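Local coordinates for fatty Acyl-Adenylate Ligase (Escherichia coli, PDB 3PBK), which belongs to the ANL clan of AMP-binding enzymes, with a large N-terminal and a small C-terminal part, and is called a fatty acyl-adenylate ligase, at residues R468-A479 against L521-V531. Sequence-based numbering, arbitrary orientation.
Sequences RNIWPQDIEYIA and LAARIQSEFGV
Leu-521 reaches Ile-478 and Ala-479 where helix 472-479 and helix 511-529 pack in the small C-terminal part of this ANL-clan fold, beside strand 500-505. The axes of 472-479 and 521-529 approach to 10.1 Å at 138°, an oblique course, closer to antiparallel than to parallel, that pairs Leu-521 with Ala-479 and Ile-525 with Ile-475. CD1 of Leu-521 lies 4.0 Å from CG2 of Ile-478, the two side chains running alongside in opposite senses, while CD2 turns to CB of Ala-479. One turn on, Arg-524 lends its aliphatic part, with CD beside CG2 of Ile-478. Ile-525 meets both isoleucines: its CG1 stands 3.6 Å from CD1 of Ile-478, and its CD1 touches CG2 of Ile-475, whose side chain lies nearly perpendicular to it. Glu-528 adds CB and CG against CD1 of Ile-478, completing the hole of Leu-521, Arg-524, Ile-525 and Glu-528 that receives Ile-478 as a knob.

Phe-529 wedges its ring between helix 472-479 and strand 468-470. CG of Phe-529 lies anti to the carbonyl carbon (chi1 -77°), and the ring takes CG1 of Ile-475 over one face, a CH-pi contact 4.0 Å from the centroid. CD1 of Ile-478 comes to the ring edge in plane, 3.7 Å from CE1 of Phe-529, whereas CG2 of Ile-470 approaches obliquely and CZ of Phe-529 lies against CB of Asp-474. Arg-468, with CD1 of Ile-470 over one guanidinium face, donates from NH2 to O of Phe-529 at 3.2 Å, and its NH1 adds a weak bond to that oxygen; NH2 also forms a salt bridge with OE1 of Glu-365. Past Gly-530, with its positive phi, Val-531 sets its CG1 4.3 Å from CD1 of Ile-475.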
ATOM      1  N   ARG A 468      21.394   7.096 -20.869  1.00 23.14           N
ATOM      2  CA  ARG A 468      19.973   6.767 -20.904  1.00 21.61           C
ATOM      3  C   ARG A 468      19.470   5.986 -19.694  1.00 21.37           C
ATOM      4  O   ARG A 468      20.225   5.275 -19.035  1.00 22.36           O
ATOM      5  CB  ARG A 468      19.561   6.111 -22.233  1.00 21.37           C
ATOM      6  CG  ARG A 468      20.201   4.774 -22.567  1.00 21.62           C
ATOM      7  CD  ARG A 468      19.403   3.609 -22.016  1.00 21.25           C
ATOM      8  NE  ARG A 468      18.419   2.988 -22.909  1.00 20.95           N
ATOM      9  CZ  ARG A 468      18.664   1.931 -23.686  1.00 20.69           C
ATOM     10  NH1 ARG A 468      19.884   1.412 -23.740  1.00 19.62           N
ATOM     11  NH2 ARG A 468      17.691   1.401 -24.420  1.00 19.76           N
ATOM     12  N   ASN A 469      18.187   6.163 -19.399  1.00 20.25           N
ATOM     13  CA  ASN A 469      17.544   5.496 -18.281  1.00 20.98           C
ATOM     14  C   ASN A 469      16.626   4.403 -18.788  1.00 21.15           C
ATOM     15  O   ASN A 469      15.920   4.603 -19.766  1.00 21.60           O
ATOM     16  CB  ASN A 469      16.707   6.491 -17.475  1.00 20.73           C
ATOM     17  CG  ASN A 469      17.420   7.800 -17.244  1.00 20.50           C
ATOM     18  OD1 ASN A 469      18.489   7.848 -16.622  1.00 20.22           O
ATOM     19  ND2 ASN A 469      16.828   8.881 -17.743  1.00 19.78           N
ATOM     20  N   ILE A 470      16.619   3.255 -18.118  1.00 21.27           N
ATOM     21  CA  ILE A 470      15.680   2.190 -18.451  1.00 20.98           C
ATOM     22  C   ILE A 470      14.785   1.859 -17.254  1.00 20.92           C
ATOM     23  O   ILE A 470      15.274   1.729 -16.135  1.00 20.96           O
ATOM     24  CB  ILE A 470      16.429   0.928 -18.919  1.00 21.03           C
ATOM     25  CG1 ILE A 470      17.383   1.292 -20.052  1.00 21.40           C
ATOM     26  CG2 ILE A 470      15.458  -0.154 -19.371  1.00 20.36           C
ATOM     27  CD1 ILE A 470      18.198   0.126 -20.565  1.00 21.61           C
ATOM     28  N   TRP A 471      13.479   1.732 -17.483  1.00 20.29           N
ATOM     29  CA  TRP A 471      12.564   1.323 -16.417  1.00 19.51           C
ATOM     30  C   TRP A 471      12.603  -0.175 -16.134  1.00 19.56           C
ATOM     31  O   TRP A 471      12.144  -0.970 -16.943  1.00 19.84           O
ATOM     32  CB  TRP A 471      11.140   1.775 -16.727  1.00 19.02           C
ATOM     33  CG  TRP A 471      10.931   3.193 -16.353  1.00 18.71           C
ATOM     34  CD1 TRP A 471      10.177   3.664 -15.323  1.00 17.70           C
ATOM     35  CD2 TRP A 471      11.522   4.334 -16.978  1.00 19.01           C
ATOM     36  NE1 TRP A 471      10.248   5.030 -15.275  1.00 17.79           N
ATOM     37  CE2 TRP A 471      11.069   5.470 -16.281  1.00 18.14           C
ATOM     38  CE3 TRP A 471      12.379   4.508 -18.071  1.00 19.71           C
ATOM     39  CZ2 TRP A 471      11.442   6.764 -16.637  1.00 18.17           C
ATOM     40  CZ3 TRP A 471      12.747   5.796 -18.428  1.00 19.87           C
ATOM     41  CH2 TRP A 471      12.277   6.908 -17.712  1.00 19.43           C
ATOM     42  N   PRO A 472      13.130  -0.563 -14.961  1.00 20.17           N
ATOM     43  CA  PRO A 472      13.396  -1.965 -14.631  1.00 20.22           C
ATOM     44  C   PRO A 472      12.242  -2.868 -15.034  1.00 20.13           C
ATOM     45  O   PRO A 472      12.470  -3.990 -15.470  1.00 19.97           O
ATOM     46  CB  PRO A 472      13.528  -1.932 -13.108  1.00 20.81           C
ATOM     47  CG  PRO A 472      12.840  -0.663 -12.700  1.00 20.92           C
ATOM     48  CD  PRO A 472      13.262   0.277 -13.764  1.00 20.63           C
ATOM     49  N   GLN A 473      11.019  -2.365 -14.909  1.00 20.21           N
ATOM     50  CA  GLN A 473       9.827  -3.146 -15.212  1.00 20.14           C
ATOM     51  C   GLN A 473       9.643  -3.446 -16.701  1.00 20.29           C
ATOM     52  O   GLN A 473       8.932  -4.395 -17.057  1.00 20.81           O
ATOM     53  CB  GLN A 473       8.573  -2.453 -14.669  1.00 20.98           C
ATOM     54  CG  GLN A 473       8.198  -1.152 -15.387  1.00 20.22           C
ATOM     55  CD  GLN A 473       8.529   0.107 -14.587  1.00 19.63           C
ATOM     56  OE1 GLN A 473       9.585   0.208 -13.948  1.00 19.60           O
ATOM     57  NE2 GLN A 473       7.620   1.080 -14.627  1.00 18.72           N
ATOM     58  N   ASP A 474      10.253  -2.633 -17.563  1.00 19.80           N
ATOM     59  CA  ASP A 474      10.213  -2.871 -19.005  1.00 19.46           C
ATOM     60  C   ASP A 474      11.070  -4.082 -19.364  1.00 20.90           C
ATOM     61  O   ASP A 474      10.785  -4.793 -20.330  1.00 21.40           O
ATOM     62  CB  ASP A 474      10.714  -1.654 -19.779  1.00 19.27           C
ATOM     63  CG  ASP A 474       9.705  -0.524 -19.812  1.00 21.18           C
ATOM     64  OD1 ASP A 474       8.559  -0.743 -19.358  1.00 21.41           O
ATOM     65  OD2 ASP A 474      10.061   0.585 -20.290  1.00 21.45           O
ATOM     66  N   ILE A 475      12.132  -4.297 -18.589  1.00 20.65           N
ATOM     67  CA  ILE A 475      13.010  -5.435 -18.782  1.00 19.49           C
ATOM     68  C   ILE A 475      12.417  -6.657 -18.108  1.00 20.20           C
ATOM     69  O   ILE A 475      12.403  -7.732 -18.691  1.00 21.04           O
ATOM     70  CB  ILE A 475      14.415  -5.159 -18.229  1.00 20.30           C
ATOM     71  CG1 ILE A 475      15.164  -4.213 -19.161  1.00 20.93           C
ATOM     72  CG2 ILE A 475      15.215  -6.457 -18.046  1.00 20.72           C
ATOM     73  CD1 ILE A 475      16.612  -4.015 -18.781  1.00 22.19           C
ATOM     74  N   GLU A 476      11.915  -6.493 -16.886  1.00 20.25           N
ATOM     75  CA  GLU A 476      11.308  -7.606 -16.167  1.00 20.14           C
ATOM     76  C   GLU A 476      10.138  -8.193 -16.949  1.00 21.34           C
ATOM     77  O   GLU A 476       9.859  -9.393 -16.864  1.00 21.39           O
ATOM     78  CB  GLU A 476      10.842  -7.165 -14.791  1.00 20.50           C
ATOM     79  CG  GLU A 476      11.968  -6.776 -13.876  1.00 21.96           C
ATOM     80  CD  GLU A 476      11.540  -5.759 -12.830  1.00 22.80           C
ATOM     81  OE1 GLU A 476      10.331  -5.425 -12.783  1.00 22.35           O
ATOM     82  OE2 GLU A 476      12.415  -5.289 -12.062  1.00 22.95           O
ATOM     83  N   TYR A 477       9.454  -7.343 -17.709  1.00 20.98           N
ATOM     84  CA  TYR A 477       8.342  -7.791 -18.530  1.00 20.55           C
ATOM     85  C   TYR A 477       8.756  -8.958 -19.409  1.00 21.58           C
ATOM     86  O   TYR A 477       8.048  -9.959 -19.483  1.00 23.03           O
ATOM     87  CB  TYR A 477       7.832  -6.652 -19.397  1.00 21.07           C
ATOM     88  CG  TYR A 477       6.686  -7.014 -20.324  1.00 20.52           C
ATOM     89  CD1 TYR A 477       5.379  -7.051 -19.859  1.00 20.07           C
ATOM     90  CD2 TYR A 477       6.912  -7.290 -21.659  1.00 19.59           C
ATOM     91  CE1 TYR A 477       4.337  -7.365 -20.690  1.00 20.47           C
ATOM     92  CE2 TYR A 477       5.874  -7.602 -22.495  1.00 20.61           C
ATOM     93  CZ  TYR A 477       4.586  -7.639 -22.009  1.00 21.41           C
ATOM     94  OH  TYR A 477       3.541  -7.949 -22.850  1.00 21.21           O
ATOM     95  N   ILE A 478       9.898  -8.836 -20.078  1.00 21.18           N
ATOM     96  CA  ILE A 478      10.374  -9.906 -20.952  1.00 21.42           C
ATOM     97  C   ILE A 478      10.466 -11.232 -20.211  1.00 22.02           C
ATOM     98  O   ILE A 478      10.116 -12.278 -20.757  1.00 23.22           O
ATOM     99  CB  ILE A 478      11.723  -9.571 -21.589  1.00 21.40           C
ATOM    100  CG1 ILE A 478      11.583  -8.340 -22.485  1.00 21.13           C
ATOM    101  CG2 ILE A 478      12.233 -10.741 -22.392  1.00 22.87           C
ATOM    102  CD1 ILE A 478      12.905  -7.788 -22.946  1.00 22.69           C
ATOM    103  N   ALA A 479      10.911 -11.187 -18.961  1.00 21.58           N
ATOM    104  CA  ALA A 479      10.964 -12.388 -18.135  1.00 21.78           C
ATOM    105  C   ALA A 479       9.577 -12.970 -17.816  1.00 22.09           C
ATOM    106  O   ALA A 479       9.393 -14.184 -17.816  1.00 22.93           O
ATOM    107  CB  ALA A 479      11.731 -12.113 -16.863  1.00 21.83           C
ATOM    108  N   LEU A 521      16.550 -15.621 -22.735  1.00 26.89           N
ATOM    109  CA  LEU A 521      16.253 -14.353 -22.082  1.00 26.06           C
ATOM    110  C   LEU A 521      17.358 -13.329 -22.325  1.00 25.59           C
ATOM    111  O   LEU A 521      17.083 -12.176 -22.623  1.00 25.75           O
ATOM    112  CB  LEU A 521      16.106 -14.586 -20.581  1.00 25.79           C
ATOM    113  CG  LEU A 521      14.916 -13.954 -19.887  1.00 24.92           C
ATOM    114  CD1 LEU A 521      13.699 -14.110 -20.764  1.00 25.59           C
ATOM    115  CD2 LEU A 521      14.697 -14.624 -18.551  1.00 24.95           C
ATOM    116  N   ALA A 522      18.609 -13.752 -22.176  1.00 26.13           N
ATOM    117  CA  ALA A 522      19.750 -12.885 -22.441  1.00 25.91           C
ATOM    118  C   ALA A 522      19.614 -12.301 -23.832  1.00 26.72           C
ATOM    119  O   ALA A 522      19.669 -11.084 -24.016  1.00 26.46           O
ATOM    120  CB  ALA A 522      21.052 -13.660 -22.326  1.00 25.87           C
ATOM    121  N   ALA A 523      19.420 -13.183 -24.807  1.00 27.47           N
ATOM    122  CA  ALA A 523      19.267 -12.787 -26.202  1.00 26.81           C
ATOM    123  C   ALA A 523      18.110 -11.833 -26.380  1.00 25.83           C
ATOM    124  O   ALA A 523      18.259 -10.767 -26.974  1.00 26.60           O
ATOM    125  CB  ALA A 523      19.064 -14.006 -27.077  1.00 27.01           C
ATOM    126  N   ARG A 524      16.954 -12.224 -25.867  1.00 26.37           N
ATOM    127  CA  ARG A 524      15.728 -11.462 -26.083  1.00 28.04           C
ATOM    128  C   ARG A 524      15.824 -10.021 -25.566  1.00 26.21           C
ATOM    129  O   ARG A 524      15.253  -9.107 -26.150  1.00 26.09           O
ATOM    130  CB  ARG A 524      14.545 -12.188 -25.446  1.00 29.39           C
ATOM    131  CG  ARG A 524      13.239 -12.012 -26.174  1.00 33.19           C
ATOM    132  CD  ARG A 524      12.165 -12.860 -25.511  1.00 41.27           C
ATOM    133  NE  ARG A 524      11.100 -13.251 -26.436  1.00 50.11           N
ATOM    134  CZ  ARG A 524      11.028 -14.439 -27.038  1.00 52.65           C
ATOM    135  NH1 ARG A 524      11.962 -15.367 -26.809  1.00 46.64           N
ATOM    136  NH2 ARG A 524      10.015 -14.699 -27.865  1.00 52.91           N
ATOM    137  N   ILE A 525      16.561  -9.833 -24.476  1.00 25.45           N
ATOM    138  CA  ILE A 525      16.754  -8.520 -23.882  1.00 24.40           C
ATOM    139  C   ILE A 525      17.809  -7.700 -24.632  1.00 25.03           C
ATOM    140  O   ILE A 525      17.695  -6.479 -24.730  1.00 24.29           O
ATOM    141  CB  ILE A 525      17.169  -8.644 -22.411  1.00 24.41           C
ATOM    142  CG1 ILE A 525      15.983  -9.089 -21.554  1.00 23.49           C
ATOM    143  CG2 ILE A 525      17.754  -7.334 -21.907  1.00 23.60           C
ATOM    144  CD1 ILE A 525      16.384  -9.644 -20.181  1.00 22.16           C
ATOM    145  N   GLN A 526      18.837  -8.358 -25.161  1.00 25.59           N
ATOM    146  CA  GLN A 526      19.852  -7.625 -25.908  1.00 25.48           C
ATOM    147  C   GLN A 526      19.304  -7.210 -27.249  1.00 25.43           C
ATOM    148  O   GLN A 526      19.784  -6.253 -27.867  1.00 25.88           O
ATOM    149  CB  GLN A 526      21.126  -8.437 -26.121  1.00 26.40           C
ATOM    150  CG  GLN A 526      22.332  -7.534 -26.384  1.00 27.83           C
ATOM    151  CD  GLN A 526      23.395  -8.188 -27.239  1.00 32.98           C
ATOM    152  OE1 GLN A 526      23.388  -9.410 -27.437  1.00 36.00           O
ATOM    153  NE2 GLN A 526      24.321  -7.377 -27.760  1.00 31.71           N
ATOM    154  N   SER A 527      18.305  -7.951 -27.709  1.00 24.50           N
ATOM    155  CA  SER A 527      17.610  -7.585 -28.921  1.00 24.94           C
ATOM    156  C   SER A 527      16.761  -6.365 -28.639  1.00 25.26           C
ATOM    157  O   SER A 527      16.957  -5.303 -29.216  1.00 25.38           O
ATOM    158  CB  SER A 527      16.716  -8.728 -29.379  1.00 26.63           C
ATOM    159  OG  SER A 527      15.632  -8.237 -30.156  1.00 29.48           O
ATOM    160  N   GLU A 528      15.823  -6.532 -27.721  1.00 25.45           N
ATOM    161  CA  GLU A 528      14.852  -5.511 -27.385  1.00 24.49           C
ATOM    162  C   GLU A 528      15.445  -4.204 -26.877  1.00 24.72           C
ATOM    163  O   GLU A 528      14.928  -3.129 -27.199  1.00 24.90           O
ATOM    164  CB  GLU A 528      13.923  -6.067 -26.320  1.00 26.38           C
ATOM    165  CG  GLU A 528      12.910  -7.070 -26.840  1.00 29.41           C
ATOM    166  CD  GLU A 528      11.574  -6.412 -27.099  1.00 34.05           C
ATOM    167  OE1 GLU A 528      11.583  -5.237 -27.564  1.00 32.88           O
ATOM    168  OE2 GLU A 528      10.533  -7.060 -26.818  1.00 34.42           O
ATOM    169  N   PHE A 529      16.511  -4.290 -26.077  1.00 24.55           N
ATOM    170  CA  PHE A 529      16.991  -3.137 -25.300  1.00 22.89           C
ATOM    171  C   PHE A 529      18.408  -2.656 -25.599  1.00 22.57           C
ATOM    172  O   PHE A 529      18.781  -1.550 -25.205  1.00 22.63           O
ATOM    173  CB  PHE A 529      16.825  -3.391 -23.795  1.00 22.03           C
ATOM    174  CG  PHE A 529      15.415  -3.224 -23.311  1.00 21.64           C
ATOM    175  CD1 PHE A 529      14.556  -4.303 -23.250  1.00 21.93           C
ATOM    176  CD2 PHE A 529      14.940  -1.980 -22.941  1.00 21.45           C
ATOM    177  CE1 PHE A 529      13.255  -4.150 -22.819  1.00 20.80           C
ATOM    178  CE2 PHE A 529      13.640  -1.823 -22.509  1.00 20.59           C
ATOM    179  CZ  PHE A 529      12.799  -2.913 -22.448  1.00 20.28           C
ATOM    180  N   GLY A 530      19.196  -3.474 -26.286  1.00 22.82           N
ATOM    181  CA  GLY A 530      20.538  -3.069 -26.664  1.00 23.00           C
ATOM    182  C   GLY A 530      21.451  -3.081 -25.466  1.00 22.64           C
ATOM    183  O   GLY A 530      22.461  -2.381 -25.407  1.00 22.55           O
ATOM    184  N   VAL A 531      21.073  -3.904 -24.502  1.00 23.60           N
ATOM    185  CA  VAL A 531      21.792  -4.016 -23.249  1.00 23.85           C
ATOM    186  C   VAL A 531      21.919  -5.496 -22.918  1.00 23.74           C
ATOM    187  O   VAL A 531      20.988  -6.269 -23.148  1.00 23.73           O
ATOM    188  CB  VAL A 531      21.042  -3.273 -22.127  1.00 22.96           C
ATOM    189  CG1 VAL A 531      19.867  -4.092 -21.630  1.00 21.65           C
ATOM    190  CG2 VAL A 531      21.984  -2.928 -20.994  1.00 24.08           C
TER